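Local coordinates for ethylbenzene dehydrogenase alpha-subunit (Aromatoleum aromaticum, PDB 2IVF), which is a molybdopterin oxidoreductase family subunit that holds a molybdenum atom, two pterin-guanine dinucleotide cofactors and an iron/sulfur cluster, at residues Ile175-Ala180 / Thr599-Met604; Phe358-Glu361 / Val366-Ala369; Phe952-Tyr955 / Gly959-Ala962. One frame throughout, in Å; residues are numbered along the deposited sequence.

Contact 1. Residues Ile175-Ala180 / Thr599-Met604; sequences IDSFEA and TPQVYM
Gln601 and Val602 bring their side chains up against Ser177 of helix 163-181, in a small contact that buries 127 Å² and holds by van der Waals touch between the two segments. The approach to it is made by Thr599, whose carbonyl O is hydrogen-bonded to NE2 of Gln181 in the last turn of the same helix. Next in sequence, Pro600 packs on Leu625 of helix 617-625 and on Ile187. At Gln601 the backbones come nearest, with 6.2 Å between its CA and the CA of Ser177. The glutamine chain leaves beside its own backbone N (chi1 -63°) and bends at chi2, and it lies alongside the serine with CB and OE1 both close to it. Its CB lies 3.5 Å from Ser177 OG, while OE1 comes in over the helix backbone, 3.5 Å from Ser177 CB and 3.6 Å from Ser177 CA. Although Ser177 OG and Gln601 OE1 are 3.6 Å apart, they are not bonded; the hydroxyl is paired with Gln181 NE2, so one amide joins both the serine and Thr599 and ties the helix end to the incoming loop. Val602, the first residue of the strand, adds a lighter touch from its CG2 branch, 4.3 Å from Ser177 CB. The contact is thus helix-on-sheet packing within the alpha/beta part of the molybdopterin oxidoreductase family region: helix 163-181 leads into strand 186-188, the parallel neighbour of strand 602-606, while strand 631-636 lies along the other edge of 602-606; Val602 also packs on Phe186, Met631 and Phe633, and Tyr603 meets helix 617-625.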
ATOM      1  N   ILE A 175      30.680 -22.780 -11.857  1.00 21.41           N
ATOM      2  CA  ILE A 175      31.705 -23.764 -12.090  1.00 22.11           C
ATOM      3  C   ILE A 175      32.993 -23.402 -11.374  1.00 22.14           C
ATOM      4  O   ILE A 175      33.552 -24.226 -10.665  1.00 21.23           O
ATOM      5  CB  ILE A 175      31.972 -23.918 -13.580  1.00 21.62           C
ATOM      6  CG1 ILE A 175      30.731 -24.508 -14.263  1.00 21.69           C
ATOM      7  CG2 ILE A 175      33.139 -24.835 -13.826  1.00 21.91           C
ATOM      8  CD1 ILE A 175      30.785 -24.529 -15.757  1.00 22.17           C
ATOM      9  N   ASP A 176      33.456 -22.170 -11.540  1.00 22.92           N
ATOM     10  CA  ASP A 176      34.727 -21.746 -10.903  1.00 24.05           C
ATOM     11  C   ASP A 176      34.689 -22.015  -9.377  1.00 24.15           C
ATOM     12  O   ASP A 176      35.598 -22.568  -8.782  1.00 22.27           O
ATOM     13  CB  ASP A 176      34.928 -20.242 -11.123  1.00 24.76           C
ATOM     14  CG  ASP A 176      35.339 -19.888 -12.548  1.00 24.45           C
ATOM     15  OD1 ASP A 176      35.758 -20.754 -13.311  1.00 23.48           O
ATOM     16  OD2 ASP A 176      35.216 -18.701 -12.898  1.00 30.37           O
ATOM     17  N   SER A 177      33.585 -21.638  -8.752  1.00 24.94           N
ATOM     18  CA  SER A 177      33.491 -21.750  -7.286  1.00 25.46           C
ATOM     19  C   SER A 177      33.323 -23.201  -6.828  1.00 25.66           C
ATOM     20  O   SER A 177      33.925 -23.641  -5.839  1.00 25.97           O
ATOM     21  CB  SER A 177      32.372 -20.875  -6.782  1.00 25.79           C
ATOM     22  OG  SER A 177      32.206 -21.064  -5.386  1.00 28.45           O
ATOM     23  N   PHE A 178      32.538 -23.969  -7.580  1.00 26.50           N
ATOM     24  CA  PHE A 178      32.385 -25.399  -7.297  1.00 26.45           C
ATOM     25  C   PHE A 178      33.709 -26.140  -7.429  1.00 26.05           C
ATOM     26  O   PHE A 178      34.016 -26.974  -6.606  1.00 25.36           O
ATOM     27  CB  PHE A 178      31.342 -26.029  -8.210  1.00 28.08           C
ATOM     28  CG  PHE A 178      29.917 -25.666  -7.847  1.00 28.55           C
ATOM     29  CD1 PHE A 178      29.627 -24.569  -7.017  1.00 30.25           C
ATOM     30  CD2 PHE A 178      28.874 -26.398  -8.362  1.00 30.55           C
ATOM     31  CE1 PHE A 178      28.321 -24.219  -6.697  1.00 29.82           C
ATOM     32  CE2 PHE A 178      27.568 -26.087  -8.050  1.00 29.53           C
ATOM     33  CZ  PHE A 178      27.278 -24.973  -7.219  1.00 32.04           C
ATOM     34  N   GLU A 179      34.484 -25.827  -8.459  1.00 25.77           N
ATOM     35  CA  GLU A 179      35.807 -26.432  -8.614  1.00 26.70           C
ATOM     36  C   GLU A 179      36.748 -26.033  -7.483  1.00 26.39           C
ATOM     37  O   GLU A 179      37.494 -26.859  -6.979  1.00 27.76           O
ATOM     38  CB  GLU A 179      36.408 -26.037  -9.960  1.00 26.84           C
ATOM     39  CG  GLU A 179      35.690 -26.657 -11.132  1.00 27.62           C
ATOM     40  CD  GLU A 179      35.916 -28.145 -11.212  1.00 30.22           C
ATOM     41  OE1 GLU A 179      37.095 -28.542 -11.168  1.00 28.42           O
ATOM     42  OE2 GLU A 179      34.916 -28.898 -11.321  1.00 35.28           O
ATOM     43  N   ALA A 180      36.730 -24.769  -7.100  1.00 26.32           N
ATOM     44  CA  ALA A 180      37.599 -24.290  -6.026  1.00 26.92           C
ATOM     45  C   ALA A 180      37.262 -24.858  -4.628  1.00 27.05           C
ATOM     46  O   ALA A 180      38.156 -25.157  -3.859  1.00 27.75           O
ATOM     47  CB  ALA A 180      37.588 -22.755  -5.983  1.00 26.36           C
ATOM     48  N   THR A 599      34.348 -19.599   1.366  1.00 31.23           N
ATOM     49  CA  THR A 599      34.089 -18.216   0.981  1.00 30.65           C
ATOM     50  C   THR A 599      32.915 -18.173   0.027  1.00 30.01           C
ATOM     51  O   THR A 599      32.961 -18.793  -1.038  1.00 30.57           O
ATOM     52  CB  THR A 599      35.258 -17.639   0.186  1.00 30.99           C
ATOM     53  OG1 THR A 599      36.479 -18.020   0.798  1.00 31.72           O
ATOM     54  CG2 THR A 599      35.165 -16.141   0.119  1.00 31.76           C
ATOM     55  N   PRO A 600      31.874 -17.428   0.372  1.00 28.96           N
ATOM     56  CA  PRO A 600      30.832 -17.248  -0.632  1.00 28.33           C
ATOM     57  C   PRO A 600      31.429 -16.607  -1.890  1.00 27.64           C
ATOM     58  O   PRO A 600      32.244 -15.684  -1.766  1.00 27.15           O
ATOM     59  CB  PRO A 600      29.844 -16.286   0.030  1.00 28.72           C
ATOM     60  CG  PRO A 600      30.334 -16.009   1.364  1.00 29.31           C
ATOM     61  CD  PRO A 600      31.618 -16.684   1.614  1.00 29.10           C
ATOM     62  N   GLN A 601      31.076 -17.123  -3.071  1.00 26.01           N
ATOM     63  CA  GLN A 601      31.642 -16.608  -4.338  1.00 26.03           C
ATOM     64  C   GLN A 601      30.611 -16.221  -5.376  1.00 24.94           C
ATOM     65  O   GLN A 601      30.878 -15.356  -6.209  1.00 24.43           O
ATOM     66  CB  GLN A 601      32.622 -17.596  -4.955  1.00 26.07           C
ATOM     67  CG  GLN A 601      33.830 -17.834  -4.059  1.00 27.07           C
ATOM     68  CD  GLN A 601      35.077 -18.129  -4.812  1.00 30.29           C
ATOM     69  OE1 GLN A 601      35.102 -18.968  -5.721  1.00 39.00           O
ATOM     70  NE2 GLN A 601      36.149 -17.450  -4.437  1.00 34.71           N
ATOM     71  N   VAL A 602      29.465 -16.891  -5.347  1.00 24.04           N
ATOM     72  CA  VAL A 602      28.371 -16.620  -6.290  1.00 22.76           C
ATOM     73  C   VAL A 602      27.077 -16.387  -5.529  1.00 23.11           C
ATOM     74  O   VAL A 602      26.668 -17.183  -4.685  1.00 22.46           O
ATOM     75  CB  VAL A 602      28.237 -17.740  -7.325  1.00 22.88           C
ATOM     76  CG1 VAL A 602      27.118 -17.426  -8.331  1.00 20.54           C
ATOM     77  CG2 VAL A 602      29.537 -17.924  -8.032  1.00 21.63           C
ATOM     78  N   TYR A 603      26.420 -15.277  -5.854  1.00 22.15           N
ATOM     79  CA  TYR A 603      25.341 -14.786  -5.049  1.00 23.06           C
ATOM     80  C   TYR A 603      24.233 -14.461  -5.970  1.00 22.73           C
ATOM     81  O   TYR A 603      24.411 -13.665  -6.863  1.00 23.92           O
ATOM     82  CB  TYR A 603      25.798 -13.553  -4.290  1.00 22.72           C
ATOM     83  CG  TYR A 603      24.771 -12.974  -3.384  1.00 24.03           C
ATOM     84  CD1 TYR A 603      23.833 -12.042  -3.866  1.00 25.31           C
ATOM     85  CD2 TYR A 603      24.726 -13.324  -2.038  1.00 23.54           C
ATOM     86  CE1 TYR A 603      22.910 -11.489  -3.022  1.00 24.38           C
ATOM     87  CE2 TYR A 603      23.813 -12.756  -1.191  1.00 23.32           C
ATOM     88  CZ  TYR A 603      22.911 -11.853  -1.680  1.00 23.46           C
ATOM     89  OH  TYR A 603      21.984 -11.307  -0.831  1.00 23.00           O
ATOM     90  N   MET A 604      23.092 -15.111  -5.761  1.00 22.64           N
ATOM     91  CA  MET A 604      21.948 -14.953  -6.626  1.00 21.85           C
ATOM     92  C   MET A 604      20.876 -14.120  -5.940  1.00 21.92           C
ATOM     93  O   MET A 604      20.437 -14.440  -4.840  1.00 22.31           O
ATOM     94  CB  MET A 604      21.386 -16.324  -6.969  1.00 22.51           C
ATOM     95  CG  MET A 604      20.137 -16.310  -7.758  1.00 21.43           C
ATOM     96  SD  MET A 604      19.818 -17.967  -8.320  1.00 22.26           S
ATOM     97  CE  MET A 604      18.167 -17.819  -8.983  1.00 21.32           C
TER

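Contact 2. Residues Phe358-Glu361 / Val366-Ala369; sequences FFDE and VRKA
Phe358 and Arg367 face each other as an antiparallel hydrogen-bonded pair in a beta hairpin, and with Asp360 they bury most of the 355 Å² lost between the two segments. The backbone bonds of the pair are Phe358 N to Arg367 O at 2.8 Å and Arg367 N to Phe358 O at 2.9 Å. They differ in geometry: the first arrives nearly along the C=O axis, whereas the second donor stands above the carbonyl plane of Phe358, away from the lone-pair directions. Phe358 O also receives a CA-H...O contact from Val366 CA (3.4 Å), where the next, non-hydrogen-bonded pair, Phe359 with Val366, begins. The Phe358 ring swings back beside its own backbone N (chi1 -62°) and reaches along the partner strand to Ala369, whose CB rests over one ring face as a CH-pi contact, 3.5 Å from the centroid of Phe358 and displaced toward the rim at CE2. Arg367 leans the opposite way along the hairpin, toward Asp360, and the two side chains run side by side in the same direction. The aspartate CB packs on Arg367 CD (3.3 Å), and OD2 forms a salt bridge to Arg367 NH1 at 3.0 Å. That bond is bent, at 140°, and uses the anti side of OD2, with carboxylate and guanidinium planes only 19° apart. Asp360 OD1 makes a weak bond to Ala363 N, and the guanidinium has a further cation-pi partner in Phe378. The hairpin of strands 356-360 and 365-369 is a two-stranded antiparallel sheet far from the chain centre; Phe359 is also backbone-bonded to Ala381 and stacks on Phe386 of strand 385-389, and Phe358 packs on Pro332 and Pro380.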
ATOM      1  N   PHE A 358       0.396 -32.799  38.264  1.00 21.64           N
ATOM      2  CA  PHE A 358      -0.588 -31.934  38.891  1.00 22.23           C
ATOM      3  C   PHE A 358      -0.577 -32.199  40.395  1.00 23.24           C
ATOM      4  O   PHE A 358      -0.008 -33.193  40.872  1.00 21.35           O
ATOM      5  CB  PHE A 358      -2.003 -32.262  38.422  1.00 23.32           C
ATOM      6  CG  PHE A 358      -2.247 -32.078  36.950  1.00 22.70           C
ATOM      7  CD1 PHE A 358      -1.948 -30.913  36.315  1.00 24.63           C
ATOM      8  CD2 PHE A 358      -2.846 -33.086  36.212  1.00 24.55           C
ATOM      9  CE1 PHE A 358      -2.229 -30.743  34.962  1.00 24.21           C
ATOM     10  CE2 PHE A 358      -3.125 -32.920  34.859  1.00 24.28           C
ATOM     11  CZ  PHE A 358      -2.821 -31.745  34.238  1.00 24.71           C
ATOM     12  N   PHE A 359      -1.221 -31.319  41.145  1.00 24.42           N
ATOM     13  CA  PHE A 359      -1.549 -31.657  42.512  1.00 26.46           C
ATOM     14  C   PHE A 359      -3.052 -31.831  42.579  1.00 27.28           C
ATOM     15  O   PHE A 359      -3.797 -30.985  42.071  1.00 25.95           O
ATOM     16  CB  PHE A 359      -1.089 -30.610  43.515  1.00 26.04           C
ATOM     17  CG  PHE A 359      -1.099 -31.116  44.928  1.00 26.04           C
ATOM     18  CD1 PHE A 359      -2.239 -31.010  45.712  1.00 27.46           C
ATOM     19  CD2 PHE A 359       0.004 -31.764  45.441  1.00 26.64           C
ATOM     20  CE1 PHE A 359      -2.274 -31.500  47.005  1.00 26.11           C
ATOM     21  CE2 PHE A 359      -0.021 -32.274  46.745  1.00 27.78           C
ATOM     22  CZ  PHE A 359      -1.170 -32.131  47.523  1.00 26.87           C
ATOM     23  N   ASP A 360      -3.473 -32.933  43.205  1.00 29.50           N
ATOM     24  CA  ASP A 360      -4.881 -33.205  43.460  1.00 30.58           C
ATOM     25  C   ASP A 360      -5.154 -32.922  44.921  1.00 31.47           C
ATOM     26  O   ASP A 360      -4.722 -33.678  45.790  1.00 31.59           O
ATOM     27  CB  ASP A 360      -5.237 -34.657  43.129  1.00 31.18           C
ATOM     28  CG  ASP A 360      -6.729 -34.925  43.222  1.00 31.62           C
ATOM     29  OD1 ASP A 360      -7.461 -34.058  43.741  1.00 36.18           O
ATOM     30  OD2 ASP A 360      -7.180 -36.001  42.769  1.00 36.81           O
ATOM     31  N   GLU A 361      -5.856 -31.821  45.172  1.00 32.73           N
ATOM     32  CA  GLU A 361      -6.087 -31.323  46.516  1.00 34.10           C
ATOM     33  C   GLU A 361      -7.014 -32.267  47.270  1.00 34.67           C
ATOM     34  O   GLU A 361      -6.754 -32.587  48.433  1.00 35.03           O
ATOM     35  CB  GLU A 361      -6.666 -29.904  46.487  1.00 34.77           C
ATOM     36  CG  GLU A 361      -5.649 -28.838  46.032  1.00 36.23           C
ATOM     37  CD  GLU A 361      -6.285 -27.524  45.517  1.00 37.56           C
ATOM     38  OE1 GLU A 361      -6.958 -27.525  44.440  1.00 40.71           O
ATOM     39  OE2 GLU A 361      -6.066 -26.476  46.176  1.00 41.97           O
ATOM     40  N   VAL A 366       0.291 -35.450  44.765  1.00 29.42           N
ATOM     41  CA  VAL A 366       0.778 -35.258  43.412  1.00 29.42           C
ATOM     42  C   VAL A 366       0.150 -36.383  42.580  1.00 28.64           C
ATOM     43  O   VAL A 366       0.017 -37.520  43.074  1.00 28.92           O
ATOM     44  CB  VAL A 366       2.358 -35.294  43.427  1.00 29.13           C
ATOM     45  CG1 VAL A 366       2.909 -36.689  43.082  1.00 30.45           C
ATOM     46  CG2 VAL A 366       2.930 -34.287  42.533  1.00 31.82           C
ATOM     47  N   ARG A 367      -0.304 -36.052  41.373  1.00 27.91           N
ATOM     48  CA  ARG A 367      -0.829 -37.013  40.388  1.00 28.70           C
ATOM     49  C   ARG A 367      -0.264 -36.703  39.012  1.00 27.21           C
ATOM     50  O   ARG A 367      -0.211 -35.545  38.609  1.00 27.04           O
ATOM     51  CB  ARG A 367      -2.357 -36.941  40.269  1.00 28.80           C
ATOM     52  CG  ARG A 367      -3.104 -37.235  41.563  1.00 32.30           C
ATOM     53  CD  ARG A 367      -4.613 -37.317  41.352  1.00 33.82           C
ATOM     54  NE  ARG A 367      -5.030 -38.600  40.801  1.00 38.18           N
ATOM     55  CZ  ARG A 367      -6.276 -38.890  40.439  1.00 39.54           C
ATOM     56  NH1 ARG A 367      -7.252 -37.997  40.564  1.00 40.43           N
ATOM     57  NH2 ARG A 367      -6.548 -40.089  39.948  1.00 40.76           N
ATOM     58  N   LYS A 368       0.123 -37.750  38.288  1.00 26.71           N
ATOM     59  CA  LYS A 368       0.735 -37.616  36.982  1.00 26.27           C
ATOM     60  C   LYS A 368      -0.212 -36.898  36.055  1.00 25.55           C
ATOM     61  O   LYS A 368      -1.397 -37.224  35.996  1.00 25.25           O
ATOM     62  CB  LYS A 368       1.112 -38.981  36.414  1.00 26.82           C
ATOM     63  CG  LYS A 368       2.353 -39.554  37.059  1.00 27.32           C
ATOM     64  CD  LYS A 368       2.769 -40.893  36.472  1.00 27.60           C
ATOM     65  CE  LYS A 368       3.811 -41.553  37.345  1.00 30.09           C
ATOM     66  NZ  LYS A 368       4.434 -42.716  36.679  1.00 30.40           N
ATOM     67  N   ALA A 369       0.314 -35.873  35.398  1.00 24.49           N
ATOM     68  CA  ALA A 369      -0.375 -35.190  34.311  1.00 24.03           C
ATOM     69  C   ALA A 369      -0.101 -35.994  33.024  1.00 23.48           C
ATOM     70  O   ALA A 369       1.062 -36.308  32.698  1.00 22.79           O
ATOM     71  CB  ALA A 369       0.129 -33.755  34.178  1.00 23.12           C
TER

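Contact 3. Residues Phe952-Tyr955 / Gly959-Ala962; sequences FRYY and GSPA. With GOL (glycerol), chain H.
Tyr954 sends its ring toward Gly959 and Ser960 because CG is anti to the backbone N (chi1 172°), while Ser960 holds OG between its backbone N and carbonyl carbon (chi1 89°), from where it folds back on the residue before. The result is a hydrogen bond from Ser960 OG to Gly959 O, 2.6 Å long and directed onto a lone pair in the carbonyl plane. The same carbonyl oxygen meets the tyrosine obliquely, at 3.5 Å from Tyr954 CD1, and Ser960 CB follows at 3.9 Å from that atom. Gly959 has a positive phi (101°); having no side chain, it lets Arg953 O come in close, in a CA-H...O contact of 3.4 Å to Gly959 CA. A glycerol, probably from the crystallisation liquor, lies between the two segments: its O3 accepts a fairly straight hydrogen bond from Ser960 N (2.8 Å). Its O1 sits over the centre of the Phe952 ring, 3.4 Å from Phe952 CD1, and the glycerol is bound further by His230, Tyr821 and Leu943. Tyr954 OH is hydrogen-bonded to Asp216, and Arg953 NH2 to the carbonyls of Gly233 and Pro806. This buried part of the long loop between strands 915-917 and 969-975 packs against helix 526-540 through Arg953, Tyr954 and Tyr955, and against Val219 of helix 217-221 through Ser960.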
ATOM      1  N   PHE A 952      12.336 -25.797  21.410  1.00 23.83           N
ATOM      2  CA  PHE A 952      13.490 -25.008  20.977  1.00 23.89           C
ATOM      3  C   PHE A 952      14.162 -25.755  19.840  1.00 24.33           C
ATOM      4  O   PHE A 952      14.887 -26.731  20.064  1.00 25.40           O
ATOM      5  CB  PHE A 952      14.452 -24.778  22.141  1.00 24.80           C
ATOM      6  CG  PHE A 952      13.880 -23.927  23.279  1.00 24.41           C
ATOM      7  CD1 PHE A 952      12.670 -23.269  23.174  1.00 23.34           C
ATOM      8  CD2 PHE A 952      14.609 -23.777  24.450  1.00 26.00           C
ATOM      9  CE1 PHE A 952      12.181 -22.509  24.229  1.00 24.94           C
ATOM     10  CE2 PHE A 952      14.123 -23.028  25.516  1.00 25.10           C
ATOM     11  CZ  PHE A 952      12.922 -22.394  25.406  1.00 23.67           C
ATOM     12  N   ARG A 953      13.913 -25.315  18.614  1.00 24.90           N
ATOM     13  CA  ARG A 953      14.353 -26.065  17.419  1.00 24.62           C
ATOM     14  C   ARG A 953      14.264 -25.246  16.157  1.00 25.39           C
ATOM     15  O   ARG A 953      13.637 -24.189  16.126  1.00 25.65           O
ATOM     16  CB  ARG A 953      13.535 -27.331  17.228  1.00 24.67           C
ATOM     17  CG  ARG A 953      12.067 -27.090  16.965  1.00 24.06           C
ATOM     18  CD  ARG A 953      11.179 -28.300  17.393  1.00 24.79           C
ATOM     19  NE  ARG A 953       9.790 -27.893  17.728  1.00 23.57           N
ATOM     20  CZ  ARG A 953       8.889 -28.706  18.280  1.00 23.42           C
ATOM     21  NH1 ARG A 953       9.212 -29.948  18.568  1.00 27.96           N
ATOM     22  NH2 ARG A 953       7.666 -28.280  18.556  1.00 27.32           N
ATOM     23  N   TYR A 954      14.910 -25.736  15.111  1.00 25.42           N
ATOM     24  CA  TYR A 954      14.847 -25.104  13.824  1.00 25.39           C
ATOM     25  C   TYR A 954      14.415 -26.098  12.762  1.00 26.31           C
ATOM     26  O   TYR A 954      14.956 -27.210  12.652  1.00 25.37           O
ATOM     27  CB  TYR A 954      16.205 -24.479  13.427  1.00 25.71           C
ATOM     28  CG  TYR A 954      16.197 -23.986  11.990  1.00 25.33           C
ATOM     29  CD1 TYR A 954      15.388 -22.919  11.613  1.00 28.17           C
ATOM     30  CD2 TYR A 954      16.914 -24.636  10.990  1.00 26.28           C
ATOM     31  CE1 TYR A 954      15.336 -22.471  10.275  1.00 26.54           C
ATOM     32  CE2 TYR A 954      16.880 -24.177   9.662  1.00 23.18           C
ATOM     33  CZ  TYR A 954      16.081 -23.123   9.311  1.00 27.84           C
ATOM     34  OH  TYR A 954      16.013 -22.676   8.001  1.00 24.83           O
ATOM     35  N   TYR A 955      13.439 -25.677  11.976  1.00 27.79           N
ATOM     36  CA  TYR A 955      13.186 -26.268  10.673  1.00 28.84           C
ATOM     37  C   TYR A 955      12.678 -25.085   9.851  1.00 29.69           C
ATOM     38  O   TYR A 955      12.528 -23.989  10.392  1.00 29.96           O
ATOM     39  CB  TYR A 955      12.187 -27.415  10.756  1.00 28.49           C
ATOM     40  CG  TYR A 955      10.852 -27.042  11.383  1.00 28.60           C
ATOM     41  CD1 TYR A 955       9.843 -26.480  10.610  1.00 27.80           C
ATOM     42  CD2 TYR A 955      10.575 -27.290  12.734  1.00 26.00           C
ATOM     43  CE1 TYR A 955       8.605 -26.146  11.156  1.00 28.65           C
ATOM     44  CE2 TYR A 955       9.309 -26.930  13.288  1.00 27.69           C
ATOM     45  CZ  TYR A 955       8.334 -26.380  12.489  1.00 27.35           C
ATOM     46  OH  TYR A 955       7.067 -26.016  12.991  1.00 25.29           O
ATOM     47  N   GLY A 959      12.217 -20.949  13.837  1.00 28.69           N
ATOM     48  CA  GLY A 959      13.266 -21.119  14.833  1.00 27.71           C
ATOM     49  C   GLY A 959      14.564 -20.504  14.369  1.00 27.59           C
ATOM     50  O   GLY A 959      14.642 -19.951  13.280  1.00 26.64           O
ATOM     51  N   SER A 960      15.574 -20.618  15.227  1.00 25.77           N
ATOM     52  CA  SER A 960      16.884 -19.975  15.033  1.00 25.74           C
ATOM     53  C   SER A 960      16.734 -18.443  15.223  1.00 25.62           C
ATOM     54  O   SER A 960      15.623 -17.898  15.143  1.00 26.38           O
ATOM     55  CB  SER A 960      17.523 -20.348  13.688  1.00 25.66           C
ATOM     56  OG  SER A 960      17.148 -19.471  12.654  1.00 24.27           O
ATOM     57  N   PRO A 961      17.835 -17.768  15.568  1.00 24.81           N
ATOM     58  CA  PRO A 961      17.804 -16.363  15.954  1.00 23.84           C
ATOM     59  C   PRO A 961      17.682 -15.479  14.749  1.00 24.54           C
ATOM     60  O   PRO A 961      18.563 -15.480  13.911  1.00 26.12           O
ATOM     61  CB  PRO A 961      19.153 -16.165  16.671  1.00 23.99           C
ATOM     62  CG  PRO A 961      20.003 -17.265  16.233  1.00 24.90           C
ATOM     63  CD  PRO A 961      19.185 -18.357  15.686  1.00 24.45           C
ATOM     64  N   ALA A 962      16.598 -14.742  14.659  1.00 23.61           N
ATOM     65  CA  ALA A 962      16.335 -13.863  13.514  1.00 23.15           C
ATOM     66  C   ALA A 962      17.068 -12.518  13.649  1.00 22.98           C
ATOM     67  O   ALA A 962      16.940 -11.812  14.641  1.00 21.21           O
ATOM     68  CB  ALA A 962      14.821 -13.652  13.342  1.00 23.72           C
TER
HETATM   69  C1  GOL H1981      15.404 -20.894  20.949  1.00 36.81           C
HETATM   70  O1  GOL H1981      14.828 -20.760  22.262  1.00 32.34           O
HETATM   71  C2  GOL H1981      15.004 -22.004  19.980  1.00 36.92           C
HETATM   72  O2  GOL H1981      13.839 -21.791  19.201  1.00 38.23           O
HETATM   73  C3  GOL H1981      16.127 -22.336  18.990  1.00 39.64           C
HETATM   74  O3  GOL H1981      15.841 -22.154  17.600  1.00 34.43           O

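The three contacts lie in separate parts of the subunit and do not touch. The two segments of contact 1 come before and after contact 2 in the chain, and the segments of both contacts belong to the molybdopterin oxidoreductase family region. Even so, their centres are 59 Å apart: the hairpin of contact 2 is peripheral, and contact 1 lies on the mixed sheet that contains strand 602-606. Contact 3 follows both in the chain and sits nearest the middle of the molecule, with its centre 27 Å from that of contact 1 and 33 Å from that of contact 2. Its loop packs C-terminal sequence on the earlier helices 217-221 and 526-540.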